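PDB 5MMD: metallo-beta-lactamase 1 from Acinetobacter baumannii, which probably hydrolyses beta-lactam antibiotics to substituted beta-amino acids with the help of bound zinc ions, and is associated with antibiotic resistance. Local coordinates for residues S74-T77 with K83-G86; H78-K83 with L169-E174; G158-S163 with D178-S183. One frame throughout, in Å; residues are numbered along the deposited sequence.

Contact 1 of 3, residues S74-T77 with K83-G86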
loop_
_atom_site.group_PDB
_atom_site.type_symbol
_atom_site.label_atom_id
_atom_site.label_comp_id
_atom_site.label_asym_id
_atom_site.label_seq_id
_atom_site.Cartn_x
_atom_site.Cartn_y
_atom_site.Cartn_z
ATOM N N SER A 74 0.250 -10.817 -5.111
ATOM C CA SER A 74 0.472 -9.444 -4.658
ATOM C C SER A 74 -0.726 -8.582 -5.022
ATOM O O SER A 74 -1.402 -8.828 -6.034
ATOM C CB SER A 74 1.751 -8.862 -5.274
ATOM O OG SER A 74 1.543 -8.589 -6.642
ATOM N N ILE A 75 -1.001 -7.591 -4.184
ATOM C CA ILE A 75 -1.929 -6.543 -4.510
ATOM C C ILE A 75 -1.197 -5.175 -4.488
ATOM O O ILE A 75 -0.372 -4.923 -3.600
ATOM C CB ILE A 75 -3.138 -6.533 -3.550
ATOM C CG1 ILE A 75 -4.036 -5.344 -3.913
ATOM C CG2 ILE A 75 -2.684 -6.483 -2.117
ATOM C CD1 ILE A 75 -5.443 -5.574 -3.736
ATOM N N SER A 76 -1.486 -4.309 -5.469
ATOM C CA SER A 76 -0.927 -2.945 -5.462
ATOM C C SER A 76 -2.050 -1.949 -5.173
ATOM O O SER A 76 -3.128 -2.044 -5.751
ATOM C CB SER A 76 -0.223 -2.603 -6.764
ATOM O OG SER A 76 0.862 -3.459 -6.990
ATOM N N THR A 77 -1.797 -1.015 -4.257
ATOM C CA THR A 77 -2.883 -0.222 -3.686
ATOM C C THR A 77 -3.076 1.127 -4.375
ATOM O O THR A 77 -4.058 1.819 -4.111
ATOM C CB THR A 77 -2.670 -0.013 -2.155
ATOM O OG1 THR A 77 -1.453 0.717 -1.914
ATOM C CG2 THR A 77 -2.578 -1.343 -1.460
ATOM N N LYS A 83 4.682 1.372 -5.522
ATOM C CA LYS A 83 3.841 0.225 -5.093
ATOM C C LYS A 83 3.594 -0.815 -6.197
ATOM O O LYS A 83 3.055 -1.911 -5.931
ATOM C CB LYS A 83 2.496 0.746 -4.590
ATOM C CG LYS A 83 2.536 1.805 -3.523
ATOM C CD LYS A 83 3.416 1.446 -2.308
ATOM C CE LYS A 83 3.366 2.575 -1.269
ATOM N NZ LYS A 83 4.354 2.354 -0.225
ATOM N N THR A 84 4.001 -0.475 -7.426
ATOM C CA THR A 84 3.778 -1.291 -8.609
ATOM C C THR A 84 5.053 -1.651 -9.358
ATOM O O THR A 84 4.975 -2.290 -10.393
ATOM C CB THR A 84 2.882 -0.584 -9.643
ATOM O OG1 THR A 84 3.522 0.636 -10.069
ATOM C CG2 THR A 84 1.475 -0.305 -9.061
ATOM N N ALA A 85 6.225 -1.234 -8.885
ATOM C CA ALA A 85 7.425 -1.424 -9.708
ATOM C C ALA A 85 7.656 -2.883 -10.027
ATOM O O ALA A 85 8.234 -3.206 -11.061
ATOM C CB ALA A 85 8.703 -0.828 -9.039
ATOM N N GLY A 86 7.248 -3.771 -9.133
ATOM C CA GLY A 86 7.557 -5.168 -9.309
ATOM C C GLY A 86 6.510 -5.978 -10.044
ATOM O O GLY A 86 6.704 -7.183 -10.237
#
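Ser76 meets Lys83 and Thr84 where the chain, just past strand 70-75, runs through the first zinc ligands and returns as the short helix 81-84. The backbones come closest at this point, with Ser76 CA 5.7 Å from Lys83 CA. The serine side chain carries the contact. Its CB points toward the other segment and rests against the methyl of Thr84, with Ser76 CB 3.7 Å from Thr84 CG2. OG is turned beside the backbone N of its own residue (chi1 -62°), and this brings it to the carbonyl of Lys83. There Ser76 OG donates a hydrogen bond to Lys83 O at 2.9 Å. The donor lies off the line of the carbonyl bond, with a C=O...donor angle of 136°, and is tilted 32° from the carbonyl plane. Thr84 CG2 also flanks the hydroxyl, 3.8 Å from Ser76 OG, so a methyl sits next to the polar link. Thr84 turns its own hydroxyl elsewhere: OG1 bonds to Ser79 O. Lys83 starts toward the other segment, but its chain bends and its tip leads away. Its NZ bonds to Ser34 OG, Asn35 O and Gly200 O. Thr77 lies more loosely beside the base of that chain, with Thr77 OG1 4.4 Å from Lys83 CG, and this hydroxyl bonds to Asp49. All four touching residues are buried. One side-chain-to-backbone bond thus closes the zinc-binding loop at its base, satisfying a buried carbonyl of the short, weakly bonded helix with a neutral donor.

Contact 2 of 3, residues H78-K83 with L169-E174; sequences HSHEDK and LGYTGE. With ZN (zinc ion), chain E; ZN (zinc ion), chain C.
His80 carries its ring anti to the carbonyl carbon (chi1 -71°), and Glu174 leaves its backbone in the same sense and then bends at chi2, which turns the carboxylate to the histidine. The two side chains reach each other from opposite directions. The ring and carboxylate planes are nearly perpendicular. His80 NE2 donates to Glu174 OE1 at 2.7 Å, and the bond is close to straight, at 166°. The oxygen lies in the plane of the imidazole, at its edge, but the N-H arrives from above the carboxylate plane. The other oxygen is held too: Tyr171 OH donates to Glu174 OE2 at 2.9 Å, on the anti lone pair. The tyrosine ring also touches the histidine directly, its edge coming to His80 CE1, 4.0 Å from Tyr171 CE2. These two rings meet obliquely. The other ring nitrogen, His80 ND1, binds a zinc ion at 2.0 Å, joined by His78 NE2, His140 and a water. The carboxylate is thus a second-shell group. Together with the zinc bond on ND1 it holds the ring's rotation, and its negative charge may strengthen donation to zinc. The water lies 1.8 Å from this zinc ion and 2.1 Å from the second one, and gives a hydrogen bond to Asp82 OD1. Asp82 OD2 binds the second zinc, which Cys159 and His201 also hold. This pairing of a three-histidine site with an Asp-Cys-His site, its ligands starting from an HxHxD sequence, is the dinuclear centre of subclass B1 metallo-beta-lactamases.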
loop_
_atom_site.group_PDB
_atom_site.type_symbol
_atom_site.label_atom_id
_atom_site.label_comp_id
_atom_site.label_asym_id
_atom_site.label_seq_id
_atom_site.Cartn_x
_atom_site.Cartn_y
_atom_site.Cartn_z
ATOM N N HIS A 78 -2.142 1.510 -5.246
ATOM C CA HIS A 78 -2.482 2.483 -6.305
ATOM C C HIS A 78 -1.423 2.372 -7.385
ATOM O O HIS A 78 -0.495 1.555 -7.260
ATOM C CB HIS A 78 -2.619 3.924 -5.776
ATOM C CG HIS A 78 -1.370 4.524 -5.204
ATOM N ND1 HIS A 78 -0.830 4.145 -3.988
ATOM C CD2 HIS A 78 -0.611 5.577 -5.637
ATOM C CE1 HIS A 78 0.233 4.885 -3.734
ATOM N NE2 HIS A 78 0.376 5.770 -4.706
ATOM N N SER A 79 -1.533 3.207 -8.422
ATOM C CA SER A 79 -0.716 3.017 -9.614
ATOM C C SER A 79 0.764 3.440 -9.506
ATOM O O SER A 79 1.581 2.964 -10.304
ATOM C CB SER A 79 -1.347 3.775 -10.804
ATOM O OG SER A 79 -1.262 5.168 -10.609
ATOM N N HIS A 80 1.115 4.291 -8.534
ATOM C CA HIS A 80 2.482 4.865 -8.485
ATOM C C HIS A 80 3.575 3.800 -8.374
ATOM O O HIS A 80 3.383 2.706 -7.817
ATOM C CB HIS A 80 2.612 5.882 -7.360
ATOM C CG HIS A 80 1.876 7.162 -7.625
ATOM N ND1 HIS A 80 1.517 8.042 -6.627
ATOM C CD2 HIS A 80 1.446 7.707 -8.788
ATOM C CE1 HIS A 80 0.905 9.080 -7.167
ATOM N NE2 HIS A 80 0.835 8.893 -8.473
ATOM N N GLU A 81 4.697 4.123 -8.995
ATOM C CA GLU A 81 5.828 3.222 -9.126
ATOM C C GLU A 81 6.333 2.655 -7.788
ATOM O O GLU A 81 6.854 1.546 -7.766
ATOM C CB GLU A 81 6.960 3.946 -9.825
ATOM C CG GLU A 81 8.111 3.085 -10.276
ATOM C CD GLU A 81 7.790 2.154 -11.425
ATOM O OE1 GLU A 81 8.701 1.390 -11.787
ATOM O OE2 GLU A 81 6.684 2.205 -12.010
ATOM N N ASP A 82 6.155 3.389 -6.689
ATOM C CA ASP A 82 6.641 2.882 -5.406
ATOM C C ASP A 82 5.847 1.634 -4.954
ATOM O O ASP A 82 6.338 0.901 -4.126
ATOM C CB ASP A 82 6.657 3.966 -4.284
ATOM C CG ASP A 82 5.333 4.682 -4.071
ATOM O OD1 ASP A 82 4.602 4.868 -5.071
ATOM O OD2 ASP A 82 5.071 5.150 -2.908
ATOM N N LYS A 83 4.682 1.372 -5.522
ATOM C CA LYS A 83 3.841 0.225 -5.093
ATOM C C LYS A 83 3.594 -0.815 -6.197
ATOM O O LYS A 83 3.055 -1.911 -5.931
ATOM C CB LYS A 83 2.496 0.746 -4.590
ATOM C CG LYS A 83 2.536 1.805 -3.523
ATOM C CD LYS A 83 3.416 1.446 -2.308
ATOM C CE LYS A 83 3.366 2.575 -1.269
ATOM N NZ LYS A 83 4.354 2.354 -0.225
ATOM N N LEU A 169 0.841 16.493 3.396
ATOM C CA LEU A 169 0.260 15.372 2.679
ATOM C C LEU A 169 1.228 14.693 1.765
ATOM O O LEU A 169 0.872 13.689 1.150
ATOM C CB LEU A 169 -0.981 15.820 1.874
ATOM C CG LEU A 169 -2.167 16.315 2.711
ATOM C CD1 LEU A 169 -3.154 17.023 1.795
ATOM C CD2 LEU A 169 -2.837 15.163 3.466
ATOM N N GLY A 170 2.441 15.217 1.657
ATOM C CA GLY A 170 3.429 14.604 0.783
ATOM C C GLY A 170 3.235 15.033 -0.675
ATOM O O GLY A 170 2.928 16.190 -0.946
ATOM N N TYR A 171 3.443 14.118 -1.608
ATOM C CA TYR A 171 3.290 14.419 -3.037
ATOM C C TYR A 171 1.820 14.551 -3.419
ATOM O O TYR A 171 1.072 13.575 -3.374
ATOM C CB TYR A 171 3.938 13.333 -3.897
ATOM C CG TYR A 171 3.616 13.507 -5.374
ATOM C CD1 TYR A 171 4.062 14.623 -6.071
ATOM C CD2 TYR A 171 2.831 12.576 -6.061
ATOM C CE1 TYR A 171 3.777 14.791 -7.431
ATOM C CE2 TYR A 171 2.537 12.737 -7.418
ATOM C CZ TYR A 171 2.998 13.845 -8.089
ATOM O OH TYR A 171 2.719 14.020 -9.431
ATOM N N THR A 172 1.396 15.754 -3.790
ATOM C CA THR A 172 -0.030 15.989 -4.036
ATOM C C THR A 172 -0.331 16.348 -5.500
ATOM O O THR A 172 -1.403 16.863 -5.810
ATOM C CB THR A 172 -0.539 17.097 -3.161
ATOM O OG1 THR A 172 0.221 18.281 -3.437
ATOM C CG2 THR A 172 -0.424 16.720 -1.690
ATOM N N GLY A 173 0.625 16.082 -6.381
ATOM C CA GLY A 173 0.482 16.368 -7.811
ATOM C C GLY A 173 -0.629 15.614 -8.515
ATOM O O GLY A 173 -1.083 16.060 -9.571
ATOM N N GLU A 174 -1.068 14.482 -7.957
ATOM C CA GLU A 174 -2.227 13.742 -8.492
ATOM C C GLU A 174 -3.279 13.443 -7.393
ATOM O O GLU A 174 -4.046 12.495 -7.503
ATOM C CB GLU A 174 -1.781 12.432 -9.155
ATOM C CG GLU A 174 -0.769 12.602 -10.285
ATOM C CD GLU A 174 0.184 11.420 -10.402
ATOM O OE1 GLU A 174 -0.286 10.283 -10.562
ATOM O OE2 GLU A 174 1.424 11.623 -10.349
HETATM ZN ZN ZN E . 1.584 7.536 -4.668
HETATM ZN ZN ZN C . 3.778 6.497 -2.200
HETATM O O HOH W 1 3.247 7.392 -3.986
#

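Contact 3 of 3, residues G158-S163 with D178-S183; sequences GCFIRS and DQWPQS. With ZN (zinc ion), chain C.
A type I turn from Gly158 to Ile161, closed by Ile161 N to Gly158 O at 2.9 Å, presents Phe160 to the first turn of helix 180-190. Phe160 and Trp180 then slide past each other in opposite directions. The phenyl group lies anti to the backbone N (chi1 176°), which carries it along the indole toward the helix backbone. Its plane and that of the five-membered ring of Trp180 are 21° apart. The rings are near parallel but offset, so they barely overlap. The closest touch between the side chains is Phe160 CE1 to Trp180 NE1, at 3.4 Å. The same indole nitrogen donates to the phenylalanine's own backbone: Trp180 NE1 bonds to Phe160 O at 3.1 Å. The carbonyl oxygen lies near the indole plane, and the donor sits in the carbonyl plane, on a lone pair. The bond is clearly bent, at 135°. The tip of the phenyl ring runs on to Ser183, one turn further along the helix, where Phe160 CZ is 3.5 Å from Ser183 CB. The hydroxyl of Ser183 is engaged elsewhere, bonding to Gly138 O. Thr213 and Ala217 of helix 208-223 also pack against the indole. Next to Phe160 in the turn, Cys159 SG binds a zinc ion at 2.4 Å. The contact is largely apolar and buried, with one N-H donor for a turn carbonyl. It thereby anchors the residue following a zinc ligand to a helix.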
loop_
_atom_site.group_PDB
_atom_site.type_symbol
_atom_site.label_atom_id
_atom_site.label_comp_id
_atom_site.label_asym_id
_atom_site.label_seq_id
_atom_site.Cartn_x
_atom_site.Cartn_y
_atom_site.Cartn_z
ATOM N N GLY A 158 -1.437 2.507 3.038
ATOM C CA GLY A 158 -0.747 2.978 1.861
ATOM C C GLY A 158 -0.599 4.497 1.881
ATOM O O GLY A 158 -0.685 5.147 2.928
ATOM N N CYS A 159 -0.367 5.076 0.720
ATOM C CA CYS A 159 0.013 6.485 0.708
ATOM C C CYS A 159 -1.179 7.369 0.935
ATOM O O CYS A 159 -1.022 8.570 1.049
ATOM C CB CYS A 159 0.730 6.803 -0.571
ATOM S SG CYS A 159 2.088 5.669 -0.777
ATOM N N PHE A 160 -2.358 6.759 1.040
ATOM C CA PHE A 160 -3.572 7.432 1.471
ATOM C C PHE A 160 -3.467 7.906 2.914
ATOM O O PHE A 160 -4.225 8.803 3.350
ATOM C CB PHE A 160 -4.775 6.473 1.337
ATOM C CG PHE A 160 -6.077 7.033 1.843
ATOM C CD1 PHE A 160 -6.735 8.023 1.141
ATOM C CD2 PHE A 160 -6.659 6.554 3.021
ATOM C CE1 PHE A 160 -7.935 8.545 1.588
ATOM C CE2 PHE A 160 -7.872 7.065 3.465
ATOM C CZ PHE A 160 -8.502 8.074 2.744
ATOM N N ILE A 161 -2.579 7.259 3.669
ATOM C CA ILE A 161 -2.417 7.557 5.094
ATOM C C ILE A 161 -1.029 8.074 5.326
ATOM O O ILE A 161 -0.061 7.477 4.874
ATOM C CB ILE A 161 -2.682 6.291 6.016
ATOM C CG1 ILE A 161 -4.135 5.826 5.905
ATOM C CG2 ILE A 161 -2.305 6.595 7.483
ATOM C CD1 ILE A 161 -5.173 6.924 6.191
ATOM N N ARG A 162 -0.936 9.208 6.016
ATOM C CA ARG A 162 0.340 9.820 6.347
ATOM C C ARG A 162 0.852 9.418 7.721
ATOM O O ARG A 162 0.076 9.203 8.651
ATOM C CB ARG A 162 0.209 11.338 6.293
ATOM C CG ARG A 162 -0.227 11.830 4.904
ATOM C CD ARG A 162 0.859 11.594 3.849
ATOM N NE ARG A 162 2.003 12.489 4.085
ATOM C CZ ARG A 162 3.199 12.381 3.517
ATOM N NH1 ARG A 162 3.476 11.403 2.640
ATOM N NH2 ARG A 162 4.114 13.288 3.813
ATOM N N SER A 163 2.177 9.352 7.831
ATOM C CA SER A 163 2.825 9.052 9.096
ATOM C C SER A 163 2.642 10.196 10.082
ATOM O O SER A 163 2.488 11.381 9.695
ATOM C CB SER A 163 4.312 8.774 8.879
ATOM O OG SER A 163 4.962 9.978 8.577
ATOM N N ASP A 178 -9.845 17.772 -2.221
ATOM C CA ASP A 178 -11.173 18.074 -1.738
ATOM C C ASP A 178 -11.954 16.818 -1.326
ATOM O O ASP A 178 -12.845 16.881 -0.481
ATOM C CB ASP A 178 -11.910 18.859 -2.804
ATOM C CG ASP A 178 -11.305 20.243 -3.026
ATOM O OD1 ASP A 178 -10.611 20.775 -2.113
ATOM O OD2 ASP A 178 -11.503 20.791 -4.123
ATOM N N GLN A 179 -11.599 15.670 -1.886
ATOM C CA GLN A 179 -12.233 14.410 -1.492
ATOM C C GLN A 179 -11.557 13.726 -0.287
ATOM O O GLN A 179 -12.190 12.913 0.406
ATOM C CB GLN A 179 -12.245 13.449 -2.671
ATOM C CG GLN A 179 -13.022 13.961 -3.917
ATOM C CD GLN A 179 -12.937 12.957 -5.065
ATOM O OE1 GLN A 179 -12.502 11.811 -4.864
ATOM N NE2 GLN A 179 -13.317 13.384 -6.271
ATOM N N TRP A 180 -10.291 14.062 -0.038
ATOM C CA TRP A 180 -9.480 13.357 0.961
ATOM C C TRP A 180 -10.075 13.393 2.381
ATOM O O TRP A 180 -10.093 12.381 3.069
ATOM C CB TRP A 180 -8.062 13.927 0.985
ATOM C CG TRP A 180 -7.023 12.938 1.450
ATOM C CD1 TRP A 180 -7.201 11.884 2.325
ATOM C CD2 TRP A 180 -5.649 12.907 1.069
ATOM N NE1 TRP A 180 -6.030 11.214 2.500
ATOM C CE2 TRP A 180 -5.054 11.813 1.746
ATOM C CE3 TRP A 180 -4.856 13.703 0.233
ATOM C CZ2 TRP A 180 -3.696 11.512 1.623
ATOM C CZ3 TRP A 180 -3.530 13.388 0.082
ATOM C CH2 TRP A 180 -2.948 12.304 0.783
ATOM N N PRO A 181 -10.574 14.548 2.824
ATOM C CA PRO A 181 -11.170 14.502 4.162
ATOM C C PRO A 181 -12.343 13.514 4.284
ATOM O O PRO A 181 -12.334 12.719 5.231
ATOM C CB PRO A 181 -11.642 15.940 4.392
ATOM C CG PRO A 181 -10.834 16.786 3.432
ATOM C CD PRO A 181 -10.643 15.897 2.225
ATOM N N GLN A 182 -13.313 13.513 3.362
ATOM C CA GLN A 182 -14.412 12.562 3.526
ATOM C C GLN A 182 -13.876 11.139 3.399
ATOM O O GLN A 182 -14.334 10.240 4.093
ATOM C CB GLN A 182 -15.551 12.785 2.535
ATOM C CG GLN A 182 -16.793 11.892 2.849
ATOM O OE1 GLN A 182 -17.596 13.090 4.802
ATOM N NE2 GLN A 182 -17.260 10.879 5.054
ATOM N N SER A 183 -12.889 10.913 2.543
ATOM C CA SER A 183 -12.369 9.560 2.439
ATOM C C SER A 183 -11.700 9.110 3.719
ATOM O O SER A 183 -11.771 7.944 4.079
ATOM C CB SER A 183 -11.382 9.449 1.288
ATOM O OG SER A 183 -12.031 9.898 0.116
HETATM ZN ZN ZN C . 3.778 6.497 -2.200
HETATM O O HOH W 1 3.247 7.392 -3.986
#

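From the N terminus, contact 1 comes first and closes a short loop between the end region of strand 70-75 and helix 81-84. Residues 78-82 form that loop, and contacts 1 and 2 share Lys83. Contact 2 then spans 85 residues to reach 169-174, so it ties the loop after strand 70-75 to the loop before helix 180-190, beside the zinc centre. Contact 3 opens later, in series with contact 1, and crosses contact 2: its segments, 158-163 and 178-183, lie on either side of 169-174 along the chain. It joins the loop after strand 154-158 to helix 180-190. Contacts 2 and 3 share a zinc ion and its water.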